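Local coordinates for Poly(A) RNA polymerase protein 2 (Saccharomyces cerevisiae, PDB 3NYB) that probably adds adenosines to RNA 3' ends as the catalytic subunit at the core of TRAMP, a nuclear RNA surveillance complex, at residues S77-V82 with S130-A135; N94-L99 with P121-V126. The protein carries 1 engineered substitution. All blocks are in the same frame, centred on the assembly; numbering follows the deposited sequence.

Interactions 1 and 2 share one sheet, with Asp80 and Ala135 on one face and helix 92-105 on the other. Their centres lie 12 Å apart in the palm domain, joined where strands 132-137 and 121-127 run antiparallel: Phe125 N and Ile134 O, 2.9 Å apart, probably form a hydrogen bond. Interaction 1 pairs strand 79-83 with strand 132-137 and brings Asp78, just ahead of the first, and Asp80 beside the engineered Ala135, positions consistent with the carboxylate triad of nucleotidyltransferases. Interaction 2 packs that helix through Pro121 and Ile123. Lys124, turned the other way, packs its CE 3.4 Å from OD2 of Asp78, so strand 121-127 borders the probable active site and the apolar layer.

Interaction 1: S77-V82 with S130-A135; sequences SDIDCV and SGIHIA. Engineered in segment 130-135: Ala135 (natural residue Asp).
Asp78 reaches across to His133 and Ala135 from just before strand 79-83. Its CB rests 4.1 Å from CB of Ala135, engineered from aspartate. With chi1 at -58°, CG stands beside the backbone N and anti to the carbonyl carbon; the line between the two oxygens runs along segment 130-135, OD1 at the His133 end and OD2 at the Ala135 end. OD1 comes to 3.3 Å from CB of His133 and meets the ring obliquely, carboxylate and imidazole planes being 19° apart; it also accepts a hydrogen bond from a water, which lies in plane at the imidazole edge and makes a weak contact with ND1. Asp80 OD1 lies 4.0 Å from CB of Ala135.

The backbones beneath run parallel. Ile79 N donates to His133 O at 3.0 Å, Ala135 N to Ile79 O at 3.2 Å, and Cys81 N to Ala135 O at 2.8 Å, the last nearly along the C=O axis. A second water continues this ladder, donating to Ser77 O and accepting from His133 N. On the reverse face Ile79 and Ile134 lean on helix 36-54.

Ser-Asp-Ile-Asp matches the acidic signature of the nucleotidyltransferase palm, where two aspartates at the start of one strand and a third from a neighbouring strand bind catalytic metal ions. Parallel pairing here sets Asp78 and Asp80 beside position 135, consistent with that triad, its third carboxylate absent by design.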
loop_
_atom_site.group_PDB
_atom_site.type_symbol
_atom_site.label_atom_id
_atom_site.label_comp_id
_atom_site.label_asym_id
_atom_site.label_seq_id
_atom_site.Cartn_x
_atom_site.Cartn_y
_atom_site.Cartn_z
ATOM N N SER A 77 -5.381 -12.351 -6.246
ATOM C CA SER A 77 -3.932 -12.417 -6.032
ATOM C C SER A 77 -3.521 -13.790 -5.517
ATOM O O SER A 77 -4.337 -14.488 -4.902
ATOM C CB SER A 77 -3.452 -11.327 -5.067
ATOM O OG SER A 77 -3.925 -11.544 -3.752
ATOM N N ASP A 78 -2.270 -14.176 -5.783
ATOM C CA ASP A 78 -1.723 -15.448 -5.297
ATOM C C ASP A 78 -1.786 -15.475 -3.790
ATOM O O ASP A 78 -1.437 -14.488 -3.125
ATOM C CB ASP A 78 -0.242 -15.616 -5.648
ATOM C CG ASP A 78 0.037 -15.554 -7.120
ATOM O OD1 ASP A 78 -0.905 -15.674 -7.928
ATOM O OD2 ASP A 78 1.229 -15.386 -7.463
ATOM N N ILE A 79 -2.195 -16.613 -3.243
ATOM C CA ILE A 79 -2.073 -16.796 -1.813
ATOM C C ILE A 79 -0.806 -17.595 -1.547
ATOM O O ILE A 79 -0.596 -18.662 -2.128
ATOM C CB ILE A 79 -3.358 -17.388 -1.172
ATOM C CG1 ILE A 79 -3.202 -18.839 -0.782
ATOM C CG2 ILE A 79 -4.548 -17.272 -2.116
ATOM C CD1 ILE A 79 -4.564 -19.491 -0.666
ATOM N N ASP A 80 0.054 -17.040 -0.693
ATOM C CA ASP A 80 1.388 -17.584 -0.474
ATOM C C ASP A 80 1.412 -18.675 0.586
ATOM O O ASP A 80 0.891 -18.494 1.688
ATOM C CB ASP A 80 2.346 -16.457 -0.075
ATOM C CG ASP A 80 2.187 -15.221 -0.945
ATOM O OD1 ASP A 80 2.498 -15.301 -2.155
ATOM O OD2 ASP A 80 1.746 -14.172 -0.421
ATOM N N CYS A 81 2.034 -19.801 0.254
ATOM C CA CYS A 81 2.191 -20.898 1.200
ATOM C C CYS A 81 3.644 -21.310 1.366
ATOM O O CYS A 81 4.409 -21.288 0.404
ATOM C CB CYS A 81 1.376 -22.099 0.738
ATOM S SG CYS A 81 -0.279 -21.639 0.232
ATOM N N VAL A 82 4.009 -21.683 2.595
ATOM C CA VAL A 82 5.304 -22.287 2.905
ATOM C C VAL A 82 5.122 -23.775 3.156
ATOM O O VAL A 82 4.179 -24.177 3.841
ATOM C CB VAL A 82 5.888 -21.749 4.218
ATOM C CG1 VAL A 82 7.348 -21.381 4.036
ATOM C CG2 VAL A 82 5.085 -20.574 4.731
ATOM N N SER A 130 -11.115 -24.846 -8.389
ATOM C CA SER A 130 -11.526 -23.613 -7.712
ATOM C C SER A 130 -11.031 -22.346 -8.400
ATOM O O SER A 130 -11.487 -21.251 -8.077
ATOM C CB SER A 130 -11.024 -23.606 -6.267
ATOM O OG SER A 130 -9.626 -23.361 -6.223
ATOM N N GLY A 131 -10.084 -22.490 -9.325
ATOM C CA GLY A 131 -9.541 -21.350 -10.044
ATOM C C GLY A 131 -8.700 -20.428 -9.179
ATOM O O GLY A 131 -8.351 -19.319 -9.596
ATOM N N ILE A 132 -8.377 -20.893 -7.974
ATOM C CA ILE A 132 -7.585 -20.128 -6.998
ATOM C C ILE A 132 -6.089 -20.099 -7.342
ATOM O O ILE A 132 -5.516 -21.105 -7.757
ATOM C CB ILE A 132 -7.790 -20.693 -5.557
ATOM C CG1 ILE A 132 -9.225 -20.458 -5.093
ATOM C CG2 ILE A 132 -6.850 -20.052 -4.567
ATOM C CD1 ILE A 132 -9.470 -20.837 -3.664
ATOM N N HIS A 133 -5.459 -18.944 -7.170
ATOM C CA HIS A 133 -4.047 -18.796 -7.489
ATOM C C HIS A 133 -3.181 -19.078 -6.279
ATOM O O HIS A 133 -3.373 -18.475 -5.227
ATOM C CB HIS A 133 -3.772 -17.382 -7.993
ATOM C CG HIS A 133 -4.383 -17.099 -9.321
ATOM N ND1 HIS A 133 -3.651 -17.104 -10.499
ATOM C CD2 HIS A 133 -5.660 -16.830 -9.685
ATOM C CE1 HIS A 133 -4.447 -16.843 -11.512
ATOM N NE2 HIS A 133 -5.678 -16.669 -11.043
ATOM N N ILE A 134 -2.220 -19.979 -6.441
ATOM C CA ILE A 134 -1.316 -20.355 -5.357
ATOM C C ILE A 134 0.145 -20.118 -5.709
ATOM O O ILE A 134 0.571 -20.353 -6.851
ATOM C CB ILE A 134 -1.437 -21.850 -4.995
ATOM C CG1 ILE A 134 -2.726 -22.122 -4.226
ATOM C CG2 ILE A 134 -0.243 -22.302 -4.172
ATOM C CD1 ILE A 134 -3.849 -22.472 -5.109
ATOM N N ALA A 135 0.907 -19.661 -4.715
ATOM C CA ALA A 135 2.360 -19.614 -4.813
ATOM C C ALA A 135 3.011 -20.333 -3.629
ATOM O O ALA A 135 2.804 -19.956 -2.477
ATOM C CB ALA A 135 2.840 -18.191 -4.887
HETATM O O HOH W 1 -6.295 -16.362 -5.317
HETATM O O HOH W 2 -0.525 -17.913 -9.589
#

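Interaction 2: N94-L99 with P121-V126; sequences NNLYSL and PIIKFV
Leu96 meets the five-membered ring of Pro121, the one ring that takes part in this contact, by laying its CD1 methyl 3.7 Å from CB, with CG a little farther off. The two side chains cross at about a right angle. The same methyl lies 3.6 Å from Pro121 O, so it touches ring and carbonyl together. Ser92 and Arg93, from the start of the same helix, also pack on the proline. The one aromatic ring of the strand, that of Phe125, starts out toward the helix but packs on Leu103 one turn beyond the segment, and no aromatic stack forms.

The second branch of Leu96, CD2, turns to Ile123 and approaches its CG2 to 3.5 Å, the two side chains sliding past each other in opposite directions. Ile123 holds CG1 anti to its backbone N (chi1 178°), which sends CD1 on toward Leu99, whose CG is 4.4 Å away. One isoleucine thereby presents separate branches to two leucines about one turn apart, and Leu103 extends the row.

Segment 94-99 of helix 92-105 runs almost parallel to strand segment 121-126, 11° between the segment axes at a closest approach of 9.2 Å, spacing ordinary for a helix lying on a sheet. No hydrogen bond crosses the interface; Ile122 and Ile123 bond instead through their backbones to Val115 and Val136 in the flanking strands. Cohesion between helix and sheet is therefore apolar here, resting on buried aliphatic branches, while the directional bonding stays within the sheet.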
loop_
_atom_site.group_PDB
_atom_site.type_symbol
_atom_site.label_atom_id
_atom_site.label_comp_id
_atom_site.label_asym_id
_atom_site.label_seq_id
_atom_site.Cartn_x
_atom_site.Cartn_y
_atom_site.Cartn_z
ATOM N N ASN A 94 15.226 -28.523 -6.705
ATOM C CA ASN A 94 14.985 -29.930 -7.023
ATOM C C ASN A 94 13.633 -30.419 -6.488
ATOM O O ASN A 94 12.922 -31.153 -7.169
ATOM C CB ASN A 94 16.082 -30.751 -6.378
ATOM C CG ASN A 94 17.466 -30.462 -6.974
ATOM O OD1 ASN A 94 17.639 -29.981 -8.125
ATOM N ND2 ASN A 94 18.468 -30.792 -6.193
ATOM N N ASN A 95 13.263 -29.966 -5.285
ATOM C CA ASN A 95 12.003 -30.369 -4.618
ATOM C C ASN A 95 10.798 -29.654 -5.220
ATOM O O ASN A 95 9.704 -30.207 -5.274
ATOM C CB ASN A 95 12.075 -30.129 -3.095
ATOM C CG ASN A 95 12.954 -31.178 -2.382
ATOM O OD1 ASN A 95 13.190 -32.276 -2.916
ATOM N ND2 ASN A 95 13.411 -30.859 -1.178
ATOM N N LEU A 96 10.991 -28.410 -5.653
ATOM C CA LEU A 96 9.922 -27.712 -6.352
ATOM C C LEU A 96 9.614 -28.403 -7.694
ATOM O O LEU A 96 8.444 -28.567 -8.051
ATOM C CB LEU A 96 10.231 -26.223 -6.544
ATOM C CG LEU A 96 10.215 -25.285 -5.323
ATOM C CD1 LEU A 96 11.000 -23.997 -5.577
ATOM C CD2 LEU A 96 8.803 -24.942 -4.873
ATOM N N TYR A 97 10.647 -28.809 -8.433
ATOM C CA TYR A 97 10.427 -29.509 -9.698
ATOM C C TYR A 97 9.554 -30.742 -9.475
ATOM O O TYR A 97 8.674 -31.049 -10.284
ATOM C CB TYR A 97 11.751 -29.903 -10.365
ATOM C CG TYR A 97 12.727 -28.761 -10.531
ATOM C CD1 TYR A 97 14.086 -28.937 -10.272
ATOM C CD2 TYR A 97 12.291 -27.501 -10.928
ATOM C CE1 TYR A 97 14.985 -27.897 -10.417
ATOM C CE2 TYR A 97 13.183 -26.453 -11.076
ATOM C CZ TYR A 97 14.529 -26.656 -10.821
ATOM O OH TYR A 97 15.415 -25.611 -10.965
ATOM N N SER A 98 9.796 -31.433 -8.364
ATOM C CA SER A 98 9.066 -32.657 -8.041
ATOM C C SER A 98 7.619 -32.368 -7.665
ATOM O O SER A 98 6.707 -33.082 -8.079
ATOM C CB SER A 98 9.754 -33.401 -6.897
ATOM O OG SER A 98 11.116 -33.623 -7.198
ATOM N N LEU A 99 7.423 -31.329 -6.860
ATOM C CA LEU A 99 6.091 -30.877 -6.483
ATOM C C LEU A 99 5.316 -30.455 -7.733
ATOM O O LEU A 99 4.141 -30.802 -7.894
ATOM C CB LEU A 99 6.204 -29.689 -5.525
ATOM C CG LEU A 99 4.910 -29.057 -5.018
ATOM C CD1 LEU A 99 3.886 -30.127 -4.597
ATOM C CD2 LEU A 99 5.205 -28.102 -3.864
ATOM N N PRO A 121 13.173 -19.300 -4.136
ATOM C CA PRO A 121 12.540 -19.874 -5.328
ATOM C C PRO A 121 11.095 -20.240 -5.040
ATOM O O PRO A 121 10.807 -20.796 -3.981
ATOM C CB PRO A 121 13.366 -21.128 -5.597
ATOM C CG PRO A 121 13.945 -21.501 -4.285
ATOM C CD PRO A 121 14.038 -20.264 -3.435
ATOM N N ILE A 122 10.206 -19.922 -5.976
ATOM C CA ILE A 122 8.772 -20.062 -5.761
ATOM C C ILE A 122 8.072 -20.723 -6.943
ATOM O O ILE A 122 8.488 -20.577 -8.088
ATOM C CB ILE A 122 8.129 -18.695 -5.508
ATOM C CG1 ILE A 122 8.632 -18.120 -4.190
ATOM C CG2 ILE A 122 6.617 -18.803 -5.484
ATOM C CD1 ILE A 122 8.240 -16.671 -4.004
ATOM N N ILE A 123 7.003 -21.450 -6.652
ATOM C CA ILE A 123 6.224 -22.139 -7.673
ATOM C C ILE A 123 4.806 -21.535 -7.710
ATOM O O ILE A 123 4.085 -21.538 -6.702
ATOM C CB ILE A 123 6.195 -23.659 -7.370
ATOM C CG1 ILE A 123 5.363 -24.415 -8.379
ATOM C CG2 ILE A 123 5.618 -23.937 -5.987
ATOM C CD1 ILE A 123 4.833 -25.709 -7.808
ATOM N N LYS A 124 4.421 -20.980 -8.854
ATOM C CA LYS A 124 3.095 -20.370 -8.999
ATOM C C LYS A 124 2.214 -21.245 -9.870
ATOM O O LYS A 124 2.684 -21.807 -10.849
ATOM C CB LYS A 124 3.194 -18.993 -9.651
ATOM C CG LYS A 124 4.068 -18.010 -8.914
ATOM C CD LYS A 124 4.389 -16.818 -9.805
ATOM C CE LYS A 124 3.131 -16.045 -10.189
ATOM N NZ LYS A 124 3.441 -14.830 -11.000
ATOM N N PHE A 125 0.936 -21.352 -9.523
ATOM C CA PHE A 125 -0.008 -22.114 -10.331
ATOM C C PHE A 125 -1.460 -21.768 -10.006
ATOM O O PHE A 125 -1.739 -20.937 -9.146
ATOM C CB PHE A 125 0.235 -23.621 -10.170
ATOM C CG PHE A 125 -0.078 -24.147 -8.794
ATOM C CD1 PHE A 125 -1.317 -24.709 -8.513
ATOM C CD2 PHE A 125 0.869 -24.075 -7.776
ATOM C CE1 PHE A 125 -1.609 -25.196 -7.238
ATOM C CE2 PHE A 125 0.590 -24.555 -6.501
ATOM C CZ PHE A 125 -0.651 -25.118 -6.227
ATOM N N VAL A 126 -2.383 -22.412 -10.707
ATOM C CA VAL A 126 -3.804 -22.245 -10.432
ATOM C C VAL A 126 -4.440 -23.601 -10.176
ATOM O O VAL A 126 -4.342 -24.501 -11.008
ATOM C CB VAL A 126 -4.525 -21.566 -11.618
ATOM C CG1 VAL A 126 -6.022 -21.569 -11.404
ATOM C CG2 VAL A 126 -4.023 -20.144 -11.804
#